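Local structure of halotolerant alpha-type carbonic anhydrase (dCA II) (Dunaliella salina, 1Y7W) at residues S74-N79 / L112-I117; S65-T70 / G226-L231. The protein is a zinc-dependent carbonic anhydrase of the alpha class that interconverts carbon dioxide and bicarbonate and keeps working in high salt. One frame throughout, in Å; residues are numbered along the deposited sequence.

Contact 1 and contact 2 show how one long loop, between strands 55-56 and 89-90, is fastened twice to the central sheet of an alpha-class carbonic anhydrase. Contact 2 fixes its earlier part beside strand 224-229; contact 1 pins a later part to strand 114-117, at the sheet's margin, and lies nested along the chain inside the loop that contact 2 closes. Their centres are about 15 Å apart, and they meet where Ile-115 CG2 packs on Thr-70 CG2 at 3.8 Å. Neither supplies a ligand to the zinc site of His-130, His-132 and His-150; the Tyr-227 side chain lies about 10 Å from the zinc ion. The Leu-78 side chain is about 11 Å from the separate sodium ion.

Contact 1. Residues S74-N79 / L112-I117; sequences SLNGLN and LPTIEI
Ser-74 and Thr-114 exchange two backbone hydrogen bonds, one from Ser-74 N to Thr-114 O at 2.8 Å and the other from Thr-114 N to Ser-74 O at 3.0 Å. The result is a single antiparallel bridge, a hydrogen-bonded pair, which attaches the loop to strand 114-117 at the margin of the central sheet of the carbonic anhydrase fold; strand 120-133 adjoins that strand within the sheet. A third bond extends the link past the bridge: Asn-76 ND2 donates to Leu-112 O at 2.8 Å. Leu-112 O lies almost in the plane of the Asn-76 amide, and the N-H points at it nearly straight (163°), although the donor is tilted from the carbonyl plane of Leu-112. The CG of Asn-76 lies beside its own backbone N (chi1 -70°), a torsion that helps aim the amide toward Leu-112. The same ND2 also donates to a water that is hydrogen-bonded to Thr-114 OG1, so the amide nitrogen serves two acceptors and draws the threonine side chain into the network. Packing completes the contact. Pro-113 CB stands 3.2 Å from Ser-74 O and also near Leu-75 O, while Leu-78, backed by Ile-169 and Val-213, reaches the proline from the short 3-10 turn. These two side chains cross at about a right angle, with Leu-78 CD1 3.8 Å from Pro-113 CG.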
# COMPACT_ATOMS: atom_id res chain seq x y z
N SER A 74 10.69 12.66 -4.62
CA SER A 74 12.04 12.73 -4.04
C SER A 74 11.82 11.91 -2.74
O SER A 74 11.17 12.39 -1.80
CB SER A 74 12.43 14.19 -3.68
OG SER A 74 12.78 14.90 -4.86
N LEU A 75 12.35 10.70 -2.71
CA LEU A 75 12.16 9.78 -1.60
C LEU A 75 12.74 10.29 -0.28
O LEU A 75 12.24 9.91 0.78
CB LEU A 75 12.72 8.39 -1.95
CG LEU A 75 11.99 7.63 -3.07
CD1 LEU A 75 12.77 6.36 -3.48
CD2 LEU A 75 10.56 7.25 -2.56
N ASN A 76 13.78 11.13 -0.37
CA ASN A 76 14.41 11.71 0.81
C ASN A 76 14.65 10.68 1.93
O ASN A 76 15.29 9.64 1.64
CB ASN A 76 13.59 12.91 1.22
CG ASN A 76 13.71 14.05 0.20
OD1 ASN A 76 14.72 14.11 -0.51
ND2 ASN A 76 12.76 14.93 0.14
N GLY A 77 14.11 10.94 3.12
CA GLY A 77 14.32 10.06 4.26
C GLY A 77 13.88 8.62 4.07
O GLY A 77 14.40 7.76 4.78
N LEU A 78 12.92 8.34 3.17
CA LEU A 78 12.53 6.94 2.95
C LEU A 78 13.66 6.13 2.34
O LEU A 78 13.75 4.94 2.56
CB LEU A 78 11.32 6.85 1.99
CG LEU A 78 10.09 7.59 2.48
CD1 LEU A 78 9.01 7.55 1.38
CD2 LEU A 78 9.59 7.03 3.77
N ASN A 79 14.53 6.78 1.57
CA ASN A 79 15.63 6.05 0.92
C ASN A 79 17.02 6.27 1.51
O ASN A 79 18.02 6.15 0.81
CB ASN A 79 15.63 6.37 -0.59
CG ASN A 79 16.43 5.37 -1.39
OD1 ASN A 79 16.39 4.19 -1.13
ND2 ASN A 79 17.15 5.86 -2.40
N LEU A 112 11.17 14.44 5.01
CA LEU A 112 9.98 13.93 4.33
C LEU A 112 10.15 13.89 2.80
O LEU A 112 10.85 14.71 2.21
CB LEU A 112 8.81 14.81 4.66
CG LEU A 112 8.39 14.79 6.16
CD1 LEU A 112 7.18 15.71 6.33
CD2 LEU A 112 8.03 13.37 6.62
N PRO A 113 9.52 12.91 2.16
CA PRO A 113 9.64 12.84 0.70
C PRO A 113 8.82 13.99 0.13
O PRO A 113 7.90 14.48 0.79
CB PRO A 113 9.01 11.45 0.36
CG PRO A 113 8.05 11.20 1.51
CD PRO A 113 8.85 11.71 2.71
N THR A 114 9.14 14.43 -1.09
CA THR A 114 8.36 15.49 -1.70
C THR A 114 7.93 15.14 -3.13
O THR A 114 8.57 14.36 -3.82
CB THR A 114 9.14 16.85 -1.81
OG1 THR A 114 10.27 16.68 -2.67
CG2 THR A 114 9.67 17.29 -0.43
N ILE A 115 6.86 15.78 -3.57
CA ILE A 115 6.42 15.62 -4.96
C ILE A 115 5.92 16.99 -5.39
O ILE A 115 5.23 17.68 -4.61
CB ILE A 115 5.25 14.62 -5.11
CG1 ILE A 115 5.64 13.27 -4.48
CG2 ILE A 115 4.89 14.45 -6.67
CD1 ILE A 115 4.42 12.23 -4.48
N GLU A 116 6.27 17.39 -6.62
CA GLU A 116 5.79 18.66 -7.11
C GLU A 116 4.49 18.36 -7.81
O GLU A 116 4.44 17.58 -8.78
CB GLU A 116 6.76 19.30 -8.10
CG GLU A 116 6.26 20.67 -8.52
CD GLU A 116 7.00 21.25 -9.72
OE1 GLU A 116 6.88 20.68 -10.78
OE2 GLU A 116 7.67 22.27 -9.60
N ILE A 117 3.44 19.01 -7.32
CA ILE A 117 2.10 18.76 -7.85
C ILE A 117 1.42 20.05 -8.22
O ILE A 117 1.28 20.98 -7.39
CB ILE A 117 1.22 17.97 -6.82
CG1 ILE A 117 1.80 16.57 -6.62
CG2 ILE A 117 -0.21 17.79 -7.38
CD1 ILE A 117 1.17 15.86 -5.45
O HOH W 1 12.78 17.16 -1.65

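Contact 2. Residues S65-T70 / G226-L231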
# COMPACT_ATOMS: atom_id res chain seq x y z
N SER A 65 9.12 13.44 -17.98
CA SER A 65 8.86 14.82 -18.36
C SER A 65 7.58 14.97 -19.16
O SER A 65 7.05 16.07 -19.26
CB SER A 65 10.05 15.41 -19.14
OG SER A 65 10.20 14.69 -20.38
N SER A 66 7.04 13.87 -19.70
CA SER A 66 5.78 14.00 -20.47
C SER A 66 4.54 13.96 -19.59
O SER A 66 3.42 14.07 -20.08
CB SER A 66 5.68 12.91 -21.55
OG SER A 66 5.55 11.58 -21.01
N ARG A 67 4.74 13.81 -18.27
CA ARG A 67 3.62 13.76 -17.34
C ARG A 67 3.27 15.14 -16.87
O ARG A 67 4.06 15.75 -16.16
CB ARG A 67 3.94 12.89 -16.10
CG ARG A 67 2.78 12.75 -15.14
CD ARG A 67 3.17 11.85 -13.99
NE ARG A 67 2.05 11.57 -13.07
CZ ARG A 67 2.19 10.77 -12.02
NH1 ARG A 67 1.16 10.52 -11.19
NH2 ARG A 67 3.39 10.23 -11.80
N SER A 68 2.09 15.63 -17.25
CA SER A 68 1.68 16.98 -16.83
C SER A 68 1.17 16.99 -15.39
O SER A 68 0.40 16.11 -14.99
CB SER A 68 0.50 17.54 -17.67
OG SER A 68 0.72 17.48 -19.07
N GLY A 69 1.58 18.00 -14.64
CA GLY A 69 1.08 18.16 -13.29
C GLY A 69 1.70 17.40 -12.13
O GLY A 69 1.35 17.71 -11.01
N THR A 70 2.59 16.42 -12.36
CA THR A 70 3.18 15.64 -11.26
C THR A 70 4.62 15.25 -11.61
O THR A 70 4.89 14.74 -12.69
CB THR A 70 2.34 14.34 -11.00
OG1 THR A 70 0.98 14.68 -10.83
CG2 THR A 70 2.82 13.58 -9.71
N GLY A 226 4.82 5.37 -12.15
CA GLY A 226 3.96 6.31 -11.47
C GLY A 226 2.76 6.70 -12.33
O GLY A 226 2.88 6.83 -13.54
N TYR A 227 1.60 6.94 -11.71
CA TYR A 227 0.45 7.36 -12.50
C TYR A 227 -0.56 7.97 -11.53
O TYR A 227 -0.39 7.86 -10.28
CB TYR A 227 -0.18 6.14 -13.23
CG TYR A 227 -0.90 5.15 -12.34
CD1 TYR A 227 -0.21 4.16 -11.62
CD2 TYR A 227 -2.29 5.22 -12.20
CE1 TYR A 227 -0.88 3.24 -10.79
CE2 TYR A 227 -2.99 4.31 -11.37
CZ TYR A 227 -2.28 3.32 -10.67
OH TYR A 227 -2.98 2.45 -9.87
N ASP A 228 -1.59 8.61 -12.09
CA ASP A 228 -2.63 9.24 -11.27
C ASP A 228 -3.78 8.24 -10.99
O ASP A 228 -4.41 7.73 -11.92
CB ASP A 228 -3.20 10.47 -11.98
CG ASP A 228 -2.20 11.64 -12.09
OD1 ASP A 228 -2.33 12.39 -13.08
OD2 ASP A 228 -1.31 11.81 -11.23
N GLY A 229 -4.06 7.97 -9.71
CA GLY A 229 -5.08 6.98 -9.46
C GLY A 229 -5.97 7.25 -8.29
O GLY A 229 -6.18 8.39 -7.91
N SER A 230 -6.41 6.18 -7.64
CA SER A 230 -7.37 6.26 -6.57
C SER A 230 -7.10 5.36 -5.39
O SER A 230 -6.19 4.54 -5.44
CB SER A 230 -8.72 5.84 -7.15
OG SER A 230 -8.87 4.41 -7.23
N LEU A 231 -7.89 5.51 -4.33
CA LEU A 231 -7.84 4.55 -3.22
C LEU A 231 -8.34 3.24 -3.88
O LEU A 231 -9.20 3.28 -4.79
CB LEU A 231 -8.85 4.89 -2.09
CG LEU A 231 -8.53 6.23 -1.43
CD1 LEU A 231 -9.60 6.62 -0.42
CD2 LEU A 231 -7.22 6.08 -0.75
O HOH W 2 -0.16 13.82 -13.21
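A salt bridge from Arg-67 NH1 to Asp-228 OD2, 2.8 Å long, joins the two segments through a single hydrogen bond. The oxygen sits close to the guanidinium plane, yet the donor comes from above the carboxylate, the two planes being 54° apart. With CG anti to N (chi1 -177°) and an extended chain beyond, the arginine reaches from the loop to strand 224-229. Asp-228 OD2 also pairs with Lys-241, whose NZ is hydrogen-bonded to Thr-70 OG1, so two cations probably stabilise the carboxylate as an anion.

Water-mediated bonds form a second group. One water accepts from Arg-67 NE at 3.2 Å and from Thr-70 OG1, and donates to Ser-68 O and, at 2.6 Å, to Asp-228 OD1; loop and strand thus share a four-partner water.

Packing on both faces limits the tilt of the guanidinium: Thr-70 CG2 lies 3.7 Å above the centre of one face of the Arg-67 group, and Tyr-227 CA and Gly-226 O lie against the opposite face, so the group is sandwiched. A methionine in place of Arg-67 would probably leave Asp-228 without one of its two cationic partners and deprive the water of a donor.

Two neighbouring strands of the sheet complete the setting: Arg-67 NH2 is hydrogen-bonded to Tyr-289 OH of strand 287-289, on one flank of strand 224-229, and Lys-241 belongs to strand 240-251 on the other.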